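Local coordinates for protein teicoplanin pseudoaglycone deacetylases Orf2 (Actinoplanes teichomyceticus, PDB 2X9L) that probably removes the N-acetyl group from a sugar of teicoplanin pseudoaglycone as a zinc-dependent deacetylase of the PIG-L family, at residues A20-G25 / D187-V192; I13-D18 / V153-I158. All coordinates share one frame; numbering follows the deposited sequence.

Interaction 1: residues A20-G25 / D187-V192; sequences AVLSFG and DLPYAV. With BOG (octyl beta-D-glucopyranoside), chain C.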
loop_
_atom_site.group_PDB
_atom_site.type_symbol
_atom_site.label_atom_id
_atom_site.label_comp_id
_atom_site.label_asym_id
_atom_site.label_seq_id
_atom_site.Cartn_x
_atom_site.Cartn_y
_atom_site.Cartn_z
ATOM N N ALA A 20 -3.183 1.823 -1.360
ATOM C CA ALA A 20 -3.241 2.007 -2.807
ATOM C C ALA A 20 -4.165 3.169 -3.188
ATOM O O ALA A 20 -3.864 3.932 -4.106
ATOM C CB ALA A 20 -3.698 0.735 -3.488
ATOM N N VAL A 21 -5.288 3.294 -2.492
ATOM C CA VAL A 21 -6.212 4.402 -2.761
ATOM C C VAL A 21 -5.592 5.749 -2.376
ATOM O O VAL A 21 -5.657 6.716 -3.137
ATOM C CB VAL A 21 -7.574 4.201 -2.053
ATOM C CG1 VAL A 21 -8.458 5.431 -2.224
ATOM C CG2 VAL A 21 -8.282 2.974 -2.643
ATOM N N LEU A 22 -4.969 5.800 -1.204
ATOM C CA LEU A 22 -4.332 7.029 -0.731
ATOM C C LEU A 22 -3.218 7.491 -1.631
ATOM O O LEU A 22 -3.051 8.695 -1.865
ATOM C CB LEU A 22 -3.732 6.812 0.652
ATOM C CG LEU A 22 -4.686 6.823 1.835
ATOM C CD1 LEU A 22 -3.994 6.131 2.987
ATOM C CD2 LEU A 22 -5.022 8.265 2.175
ATOM N N SER A 23 -2.435 6.532 -2.114
ATOM C CA SER A 23 -1.234 6.848 -2.870
ATOM C C SER A 23 -1.429 6.884 -4.384
ATOM O O SER A 23 -0.739 7.631 -5.069
ATOM C CB SER A 23 -0.099 5.866 -2.517
ATOM O OG SER A 23 0.127 5.830 -1.120
ATOM N N PHE A 24 -2.385 6.109 -4.896
ATOM C CA PHE A 24 -2.466 5.851 -6.332
ATOM C C PHE A 24 -3.921 5.799 -6.791
ATOM O O PHE A 24 -4.217 5.342 -7.886
ATOM C CB PHE A 24 -1.753 4.521 -6.653
ATOM C CG PHE A 24 -1.511 4.273 -8.131
ATOM C CD1 PHE A 24 -0.843 5.201 -8.904
ATOM C CD2 PHE A 24 -1.918 3.087 -8.727
ATOM C CE1 PHE A 24 -0.611 4.972 -10.258
ATOM C CE2 PHE A 24 -1.684 2.851 -10.085
ATOM C CZ PHE A 24 -1.032 3.788 -10.841
ATOM N N GLY A 25 -4.826 6.274 -5.940
ATOM C CA GLY A 25 -6.247 6.200 -6.236
ATOM C C GLY A 25 -6.633 6.901 -7.526
ATOM O O GLY A 25 -7.515 6.440 -8.252
ATOM N N ASP A 187 4.454 6.822 -1.293
ATOM C CA ASP A 187 3.522 6.517 -0.198
ATOM C C ASP A 187 2.896 7.779 0.357
ATOM O O ASP A 187 3.602 8.667 0.820
ATOM C CB ASP A 187 4.216 5.777 0.956
ATOM C CG ASP A 187 5.002 4.578 0.492
ATOM O OD1 ASP A 187 5.945 4.780 -0.305
ATOM O OD2 ASP A 187 4.683 3.439 0.929
ATOM N N LEU A 188 1.566 7.853 0.339
ATOM C CA LEU A 188 0.870 8.987 0.967
ATOM C C LEU A 188 0.005 8.507 2.130
ATOM O O LEU A 188 -0.556 7.414 2.069
ATOM C CB LEU A 188 0.006 9.710 -0.067
ATOM C CG LEU A 188 0.742 10.271 -1.286
ATOM C CD1 LEU A 188 -0.236 10.737 -2.357
ATOM C CD2 LEU A 188 1.645 11.422 -0.873
ATOM N N PRO A 189 -0.120 9.324 3.188
ATOM C CA PRO A 189 0.455 10.670 3.336
ATOM C C PRO A 189 1.883 10.684 3.884
ATOM O O PRO A 189 2.394 11.764 4.192
ATOM C CB PRO A 189 -0.476 11.314 4.355
ATOM C CG PRO A 189 -0.851 10.174 5.236
ATOM C CD PRO A 189 -1.052 9.015 4.289
ATOM N N TYR A 190 2.529 9.528 3.979
ATOM C CA TYR A 190 3.857 9.457 4.601
ATOM C C TYR A 190 4.855 10.426 3.976
ATOM O O TYR A 190 5.672 11.023 4.675
ATOM C CB TYR A 190 4.428 8.045 4.506
ATOM C CG TYR A 190 3.607 7.002 5.214
ATOM C CD1 TYR A 190 2.490 6.433 4.607
ATOM C CD2 TYR A 190 3.965 6.560 6.482
ATOM C CE1 TYR A 190 1.739 5.468 5.255
ATOM C CE2 TYR A 190 3.221 5.588 7.140
ATOM C CZ TYR A 190 2.112 5.048 6.519
ATOM O OH TYR A 190 1.369 4.082 7.168
ATOM N N ALA A 191 4.799 10.566 2.658
ATOM C CA ALA A 191 5.832 11.307 1.947
ATOM C C ALA A 191 5.756 12.784 2.264
ATOM O O ALA A 191 6.665 13.544 1.940
ATOM C CB ALA A 191 5.730 11.079 0.459
ATOM N N VAL A 192 4.661 13.198 2.888
ATOM C CA VAL A 192 4.537 14.586 3.306
ATOM C C VAL A 192 5.493 14.864 4.464
ATOM O O VAL A 192 5.927 16.007 4.662
ATOM C CB VAL A 192 3.078 14.913 3.692
ATOM C CG1 VAL A 192 2.977 16.297 4.336
ATOM C CG2 VAL A 192 2.185 14.812 2.459
HETATM C C1 BOG C . -0.112 2.255 10.404
HETATM O O1 BOG C . 0.961 3.151 10.394
HETATM C C2 BOG C . -1.067 2.259 9.204
HETATM O O2 BOG C . -1.434 3.490 8.670
HETATM C C3 BOG C . -2.097 1.122 9.130
HETATM O O3 BOG C . -2.816 0.969 7.974
HETATM C C4 BOG C . -1.836 -0.144 9.967
HETATM O O4 BOG C . -2.893 -1.038 10.094
HETATM C C5 BOG C . -0.832 -0.039 11.131
HETATM O O5 BOG C . 0.102 1.052 11.139
HETATM C C6 BOG C . -0.331 -1.312 11.750
HETATM O O6 BOG C . 0.574 -1.930 10.910
HETATM C "C1'" BOG C . 1.685 3.331 11.566
HETATM C "C2'" BOG C . 2.823 4.322 11.494
HETATM C "C3'" BOG C . 4.231 3.792 11.502
HETATM C "C4'" BOG C . 4.792 3.302 12.820
HETATM C "C5'" BOG C . 6.068 2.478 12.806
HETATM C "C6'" BOG C . 6.094 1.205 13.614
HETATM C "C7'" BOG C . 5.685 -0.075 12.934
HETATM C "C8'" BOG C . 4.225 -0.393 12.804
HETATM O O HOH W 1 0.223 4.897 1.911
#
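Leu188 lays its CD1 methyl against the backbone of helix 19-33, 3.5 Å from the carbonyl oxygen of Leu22, and in this Rossmann-like PIG-L fold that contact brings the loop after strand 182-185 up to the first helix. Leu22 answers from the helix: its CB rests 3.5 Å from Leu188 O, and its CD1 reaches on to the ring carbon CD of Pro189, whose peptide bond with Leu188 is cis. The apolar overlap is modest, and a hydroxyl supplies the directional part. With OG anti to its carbonyl carbon, beside the backbone N (chi1 -54°), Ser23 turns the hydroxyl to the loop, where it accepts the N-H of Leu188, 2.9 Å from OG to N. The bond is almost straight, with 174° at the hydrogen. The same hydroxyl is hydrogen-bonded back to Asp19 O, one turn earlier, and a water bridges it to Leu188 O, so that the buried loop residue is held through both its N-H and its carbonyl. With an alanine in place of Ser23, the N-H of Leu188 would probably be left without its acceptor and the bridging water would be likely to lose one of its anchors. Outside the pair, Leu247 and His250 of helix 243-254 pack on Leu188, while Lys222 donates to Leu22 O. On the loop, Asp187 points its CB away from the helix and is hydrogen-bonded through OD2 to ND1 of the zinc ligand His164, which Tyr190 meets edge-to-face, making the aspartate a second-shell residue of the metal site. The phenol of Tyr190 extends the loop to the bound octyl glucoside, where the sugar hydroxyl O2 donates to Tyr190 OH at 3.2 Å.

Interaction 2: residues I13-D18 / V153-I158; sequences ISPHLD and VTCAAI. With ZN (zinc ion), chain B; BOG (octyl beta-D-glucopyranoside), chain C.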
loop_
_atom_site.group_PDB
_atom_site.type_symbol
_atom_site.label_atom_id
_atom_site.label_comp_id
_atom_site.label_asym_id
_atom_site.label_seq_id
_atom_site.Cartn_x
_atom_site.Cartn_y
_atom_site.Cartn_z
ATOM N N ILE A 13 -0.463 -3.601 -5.725
ATOM C CA ILE A 13 -0.194 -4.388 -4.526
ATOM C C ILE A 13 -0.034 -3.453 -3.324
ATOM O O ILE A 13 0.976 -2.754 -3.180
ATOM C CB ILE A 13 1.040 -5.282 -4.716
ATOM C CG1 ILE A 13 0.855 -6.194 -5.937
ATOM C CG2 ILE A 13 1.291 -6.147 -3.455
ATOM C CD1 ILE A 13 2.007 -7.142 -6.142
ATOM N N SER A 14 -1.064 -3.431 -2.484
ATOM C CA SER A 14 -1.162 -2.500 -1.377
ATOM C C SER A 14 -0.736 -3.208 -0.088
ATOM O O SER A 14 -1.159 -4.325 0.167
ATOM C CB SER A 14 -2.619 -2.023 -1.262
ATOM O OG SER A 14 -2.784 -1.022 -0.269
ATOM N N PRO A 15 0.121 -2.568 0.721
ATOM C CA PRO A 15 0.474 -3.180 2.007
ATOM C C PRO A 15 -0.752 -3.324 2.905
ATOM O O PRO A 15 -1.042 -4.427 3.373
ATOM C CB PRO A 15 1.456 -2.180 2.628
ATOM C CG PRO A 15 1.963 -1.375 1.471
ATOM C CD PRO A 15 0.841 -1.306 0.481
ATOM N N HIS A 16 -1.454 -2.218 3.141
ATOM C CA HIS A 16 -2.600 -2.219 4.044
ATOM C C HIS A 16 -3.858 -1.809 3.331
ATOM O O HIS A 16 -3.813 -1.324 2.203
ATOM C CB HIS A 16 -2.389 -1.245 5.211
ATOM C CG HIS A 16 -1.196 -1.568 6.052
ATOM N ND1 HIS A 16 -0.113 -0.721 6.171
ATOM C CD2 HIS A 16 -0.907 -2.653 6.804
ATOM C CE1 HIS A 16 0.789 -1.275 6.958
ATOM N NE2 HIS A 16 0.327 -2.443 7.364
ATOM N N LEU A 17 -4.980 -1.973 4.026
ATOM C CA LEU A 17 -6.281 -1.600 3.492
ATOM C C LEU A 17 -6.427 -0.080 3.547
ATOM O O LEU A 17 -6.890 0.474 4.537
ATOM C CB LEU A 17 -7.391 -2.285 4.286
ATOM C CG LEU A 17 -7.322 -3.815 4.165
ATOM C CD1 LEU A 17 -8.088 -4.502 5.297
ATOM C CD2 LEU A 17 -7.783 -4.329 2.788
ATOM N N ASP A 18 -5.957 0.559 2.486
ATOM C CA ASP A 18 -6.097 1.995 2.200
ATOM C C ASP A 18 -4.898 2.579 1.454
ATOM O O ASP A 18 -5.005 3.636 0.832
ATOM C CB ASP A 18 -6.411 2.855 3.427
ATOM C CG ASP A 18 -5.297 2.877 4.451
ATOM O OD1 ASP A 18 -4.289 2.149 4.298
ATOM O OD2 ASP A 18 -5.452 3.629 5.442
ATOM N N VAL A 153 2.129 -2.293 -9.824
ATOM C CA VAL A 153 2.533 -1.096 -9.092
ATOM C C VAL A 153 2.388 -1.392 -7.619
ATOM O O VAL A 153 1.428 -2.025 -7.219
ATOM C CB VAL A 153 1.706 0.144 -9.461
ATOM C CG1 VAL A 153 2.311 1.388 -8.814
ATOM C CG2 VAL A 153 1.676 0.326 -10.975
ATOM N N THR A 154 3.374 -0.981 -6.831
ATOM C CA THR A 154 3.304 -1.180 -5.384
ATOM C C THR A 154 3.937 0.017 -4.683
ATOM O O THR A 154 4.218 1.018 -5.330
ATOM C CB THR A 154 3.960 -2.512 -4.961
ATOM O OG1 THR A 154 3.652 -2.792 -3.581
ATOM C CG2 THR A 154 5.449 -2.476 -5.176
ATOM N N CYS A 155 4.132 -0.072 -3.370
ATOM C CA CYS A 155 4.608 1.063 -2.585
ATOM C C CYS A 155 6.128 1.218 -2.581
ATOM O O CYS A 155 6.857 0.244 -2.632
ATOM C CB CYS A 155 4.126 0.946 -1.140
ATOM S SG CYS A 155 4.738 -0.536 -0.282
ATOM N N ALA A 156 6.593 2.464 -2.517
ATOM C CA ALA A 156 8.018 2.742 -2.351
ATOM C C ALA A 156 8.508 2.486 -0.922
ATOM O O ALA A 156 9.716 2.399 -0.681
ATOM C CB ALA A 156 8.317 4.210 -2.749
ATOM N N ALA A 157 7.571 2.395 0.021
ATOM C CA ALA A 157 7.892 2.231 1.435
ATOM C C ALA A 157 8.572 3.473 2.029
ATOM O O ALA A 157 9.349 3.383 2.980
ATOM C CB ALA A 157 8.733 0.965 1.678
ATOM N N ILE A 158 8.278 4.631 1.457
ATOM C CA ILE A 158 8.666 5.882 2.093
ATOM C C ILE A 158 7.998 5.925 3.458
ATOM O O ILE A 158 6.798 5.666 3.584
ATOM C CB ILE A 158 8.245 7.091 1.266
ATOM C CG1 ILE A 158 9.042 7.128 -0.034
ATOM C CG2 ILE A 158 8.439 8.382 2.064
ATOM C CD1 ILE A 158 8.526 8.154 -1.038
HETATM ZN ZN ZN B . 0.019 1.158 5.086
HETATM C C1 BOG C . -0.112 2.255 10.404
HETATM O O1 BOG C . 0.961 3.151 10.394
HETATM C C2 BOG C . -1.067 2.259 9.204
HETATM O O2 BOG C . -1.434 3.490 8.670
HETATM C C3 BOG C . -2.097 1.122 9.130
HETATM O O3 BOG C . -2.816 0.969 7.974
HETATM C C4 BOG C . -1.836 -0.144 9.967
HETATM O O4 BOG C . -2.893 -1.038 10.094
HETATM C C5 BOG C . -0.832 -0.039 11.131
HETATM O O5 BOG C . 0.102 1.052 11.139
HETATM C C6 BOG C . -0.331 -1.312 11.750
HETATM O O6 BOG C . 0.574 -1.930 10.910
HETATM C "C1'" BOG C . 1.685 3.331 11.566
HETATM C "C2'" BOG C . 2.823 4.322 11.494
HETATM C "C3'" BOG C . 4.231 3.792 11.502
HETATM C "C4'" BOG C . 4.792 3.302 12.820
HETATM C "C5'" BOG C . 6.068 2.478 12.806
HETATM C "C6'" BOG C . 6.094 1.205 13.614
HETATM C "C7'" BOG C . 5.685 -0.075 12.934
HETATM C "C8'" BOG C . 4.225 -0.393 12.804
HETATM O O HOH W 2 -1.828 2.422 5.941
#
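The side chains of Ile13 and Thr154 meet at a slant on the same face of the central sheet, where strands 9-14 and 151-155 run side by side and parallel. The CB of Ile13 lies 3.8 Å from Thr154 OG1, but the threonine hydroxyl makes its bond with the backbone. Set opposite its own N (chi1 -169°), OG1 donates to Ile13 O at 2.7 Å, arriving 21° off the carbonyl plane. A neighbouring backbone bond, from Ile13 N to Val153 O, continues the pairing at 2.9 Å. Further along, where the first strand gives way to a loop, the sulfur of Cys155 comes up to the Pro15 ring, with SG 3.4 Å from CG and 4.0 Å from CD. Cys155 holds this sulfur between its backbone N and carbonyl carbon (chi1 62°), turned to the proline. His164 and Thr167 of helix 162-177 also touch Pro15. The next ring, that of His16, is layered between two unlike groups: Pro15 CB lies over one face, toward the rim, and the glucoside carbon C4 sits 4.0 Å above the centre of the opposite face. Its ND1 coordinates zinc at 2.2 Å, with Asp19 and His164 as further ligands, while NE2 is hydrogen-bonded to OD2 of Asp163, fixing the rotation of the imidazole. Before it, Ser14 OG donates to His16 O in the carbonyl plane, tying the turn back to the strand. A zinc-bound water donates to Asp18 OD1 and hydrogen-bonds to sugar hydroxyls O2 and O3, so the ligand is linked to the metal through this water. The chemistry thus divides in two: backbone and hydroxyl hydrogen bonds join the strands, with Pro15 packed on Cys155 at their ends, and the loop then sets His16 on the zinc, consistent with a zinc hydrolase site.

Interactions 1 and 2 lie with their centres 8 Å apart, deep in the chain and beside one zinc site. Along the sequence their segments alternate: 13-18 comes just before 20-25, one residue apart, the latter on helix 19-33. Much later, residues 153-158, at the end of strand 151-155, precede 187-192, which follows strand 182-185. The strands 9-14, 151-155 and 182-185 are consecutive neighbours in the mixed sheet. Two direct links tie the contacts together, a probable hydrogen bond between Ala20 N and Ser14 OG and another, weak, between Ile158 N and Asp187 OD1. Both contacts also reach the octyl glucoside. Loops from distant parts of the sequence therefore converge at the strand ends, where metal and ligand meet.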